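Local coordinates for protein putative surface-anchored fimbrial subunit (Corynebacterium diphtheriae, PDB 3HR6) that forms the shaft of the bacterium's surface pili as the major pilin, a rod of tandem Ig-like modules stabilised by isopeptide and disulfide bonds, at residues Thr230-Gln235 / Val254-Pro259. Sequence-based numbering, arbitrary orientation.
Sequences TVLSVQ and VEFEAP
Leu232 lays its methyl CD2 on one face of the Phe256 ring, a CH-pi contact 3.7 Å from CD2 to the ring centroid and 23° off the ring normal. The methyl is shifted toward the rim, so its closest ring atom is CD2 of Phe256, 3.4 Å from CD2 of Leu232, and the two residues reach for each other from their opposing strands. CG of Phe256 sits between its own backbone N and carbonyl carbon (chi1 66°), while Leu232, with CG anti to the backbone N (chi1 170°), reaches across the gap between the strands and brings CD2 over the ring.

Beside this pair, the aliphatic contact is looser: Val234 and Val254 pass alongside one another, pointing opposite ways, CG2 of Val234 lying 4.0 Å from CG1 of Val254. The same Val234 methyl also reaches CG2 of Val254, at 4.2 Å.

All four side chains are buried, and they join the two sheets of an Ig-like sandwich through its apolar interior. Strand 229-236 runs between strands 187-192 and 219-226; strand 251-259 belongs to the facing sheet, between 166-174 and 206-209. Val234 also touches Val219 of strand 219-226, and the Phe256 side chain touches Asp191 of strand 187-192.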
loop_
_atom_site.group_PDB
_atom_site.type_symbol
_atom_site.label_atom_id
_atom_site.label_comp_id
_atom_site.label_asym_id
_atom_site.label_seq_id
_atom_site.Cartn_x
_atom_site.Cartn_y
_atom_site.Cartn_z
ATOM N N THR A 230 10.996 3.868 -5.172
ATOM C CA THR A 230 10.398 3.312 -6.387
ATOM C C THR A 230 8.933 2.993 -6.168
ATOM O O THR A 230 8.574 2.317 -5.211
ATOM C CB THR A 230 11.093 2.002 -6.788
ATOM O OG1 THR A 230 12.490 2.212 -6.879
ATOM C CG2 THR A 230 10.580 1.540 -8.164
ATOM N N VAL A 231 8.077 3.477 -7.064
ATOM C CA VAL A 231 6.713 3.055 -7.167
ATOM C C VAL A 231 6.611 2.009 -8.287
ATOM O O VAL A 231 7.110 2.219 -9.398
ATOM C CB VAL A 231 5.788 4.218 -7.556
ATOM C CG1 VAL A 231 4.339 3.755 -7.636
ATOM C CG2 VAL A 231 5.937 5.391 -6.578
ATOM N N LEU A 232 5.996 0.882 -7.946
ATOM C CA LEU A 232 5.626 -0.158 -8.889
ATOM C C LEU A 232 4.143 -0.000 -9.146
ATOM O O LEU A 232 3.369 0.125 -8.227
ATOM C CB LEU A 232 5.884 -1.524 -8.287
ATOM C CG LEU A 232 5.326 -2.741 -9.060
ATOM C CD1 LEU A 232 5.868 -2.848 -10.472
ATOM C CD2 LEU A 232 5.592 -4.019 -8.280
ATOM N N SER A 233 3.741 -0.042 -10.410
ATOM C CA SER A 233 2.354 0.184 -10.785
ATOM C C SER A 233 1.930 -0.864 -11.781
ATOM O O SER A 233 2.670 -1.109 -12.724
ATOM C CB SER A 233 2.267 1.527 -11.498
ATOM O OG SER A 233 0.948 1.763 -11.957
ATOM N N VAL A 234 0.763 -1.445 -11.524
ATOM C CA VAL A 234 0.133 -2.455 -12.393
ATOM C C VAL A 234 -1.226 -1.915 -12.757
ATOM O O VAL A 234 -2.023 -1.618 -11.892
ATOM C CB VAL A 234 -0.023 -3.778 -11.703
ATOM C CG1 VAL A 234 -0.846 -4.760 -12.637
ATOM C CG2 VAL A 234 1.360 -4.351 -11.318
ATOM N N GLN A 235 -1.488 -1.839 -14.062
ATOM C CA GLN A 235 -2.687 -1.204 -14.522
ATOM C C GLN A 235 -3.352 -2.118 -15.500
ATOM O O GLN A 235 -2.706 -2.593 -16.431
ATOM C CB GLN A 235 -2.258 0.066 -15.223
ATOM C CG GLN A 235 -3.314 1.048 -15.469
ATOM C CD GLN A 235 -2.731 2.447 -15.621
ATOM O OE1 GLN A 235 -2.514 3.189 -14.623
ATOM N NE2 GLN A 235 -2.466 2.802 -16.833
ATOM N N VAL A 254 -0.809 -9.356 -7.257
ATOM C CA VAL A 254 0.448 -8.838 -7.734
ATOM C C VAL A 254 1.499 -9.361 -6.786
ATOM O O VAL A 254 1.386 -9.190 -5.545
ATOM C CB VAL A 254 0.447 -7.303 -7.737
ATOM C CG1 VAL A 254 1.834 -6.718 -8.135
ATOM C CG2 VAL A 254 -0.677 -6.813 -8.654
ATOM N N GLU A 255 2.524 -10.008 -7.341
ATOM C CA GLU A 255 3.692 -10.378 -6.566
ATOM C C GLU A 255 4.935 -9.814 -7.163
ATOM O O GLU A 255 5.034 -9.678 -8.360
ATOM C CB GLU A 255 3.844 -11.884 -6.459
ATOM C CG GLU A 255 2.757 -12.494 -5.621
ATOM C CD GLU A 255 3.014 -13.978 -5.362
ATOM O OE1 GLU A 255 3.614 -14.665 -6.223
ATOM O OE2 GLU A 255 2.634 -14.441 -4.271
ATOM N N PHE A 256 5.879 -9.438 -6.307
ATOM C CA PHE A 256 7.174 -8.993 -6.781
ATOM C C PHE A 256 8.254 -9.193 -5.733
ATOM O O PHE A 256 7.969 -9.302 -4.539
ATOM C CB PHE A 256 7.087 -7.519 -7.219
ATOM C CG PHE A 256 6.805 -6.548 -6.111
ATOM C CD1 PHE A 256 7.816 -5.856 -5.478
ATOM C CD2 PHE A 256 5.477 -6.302 -5.710
ATOM C CE1 PHE A 256 7.509 -4.945 -4.449
ATOM C CE2 PHE A 256 5.178 -5.408 -4.672
ATOM C CZ PHE A 256 6.193 -4.715 -4.074
ATOM N N GLU A 257 9.487 -9.217 -6.228
ATOM C CA GLU A 257 10.664 -9.263 -5.383
ATOM C C GLU A 257 11.456 -7.951 -5.523
ATOM O O GLU A 257 11.429 -7.300 -6.566
ATOM C CB GLU A 257 11.562 -10.436 -5.730
ATOM C CG GLU A 257 10.970 -11.781 -5.456
ATOM C CD GLU A 257 11.984 -12.913 -5.594
ATOM O OE1 GLU A 257 13.195 -12.655 -5.437
ATOM O OE2 GLU A 257 11.569 -14.061 -5.855
ATOM N N ALA A 258 12.126 -7.574 -4.443
ATOM C CA ALA A 258 13.079 -6.470 -4.512
ATOM C C ALA A 258 14.222 -6.698 -3.546
ATOM O O ALA A 258 14.033 -7.340 -2.516
ATOM C CB ALA A 258 12.387 -5.167 -4.188
ATOM N N PRO A 259 15.399 -6.138 -3.868
ATOM C CA PRO A 259 16.533 -6.302 -2.957
ATOM C C PRO A 259 16.439 -5.429 -1.706
ATOM O O PRO A 259 16.094 -4.243 -1.761
ATOM C CB PRO A 259 17.736 -5.957 -3.825
ATOM C CG PRO A 259 17.265 -5.185 -4.903
ATOM C CD PRO A 259 15.812 -5.580 -5.153
#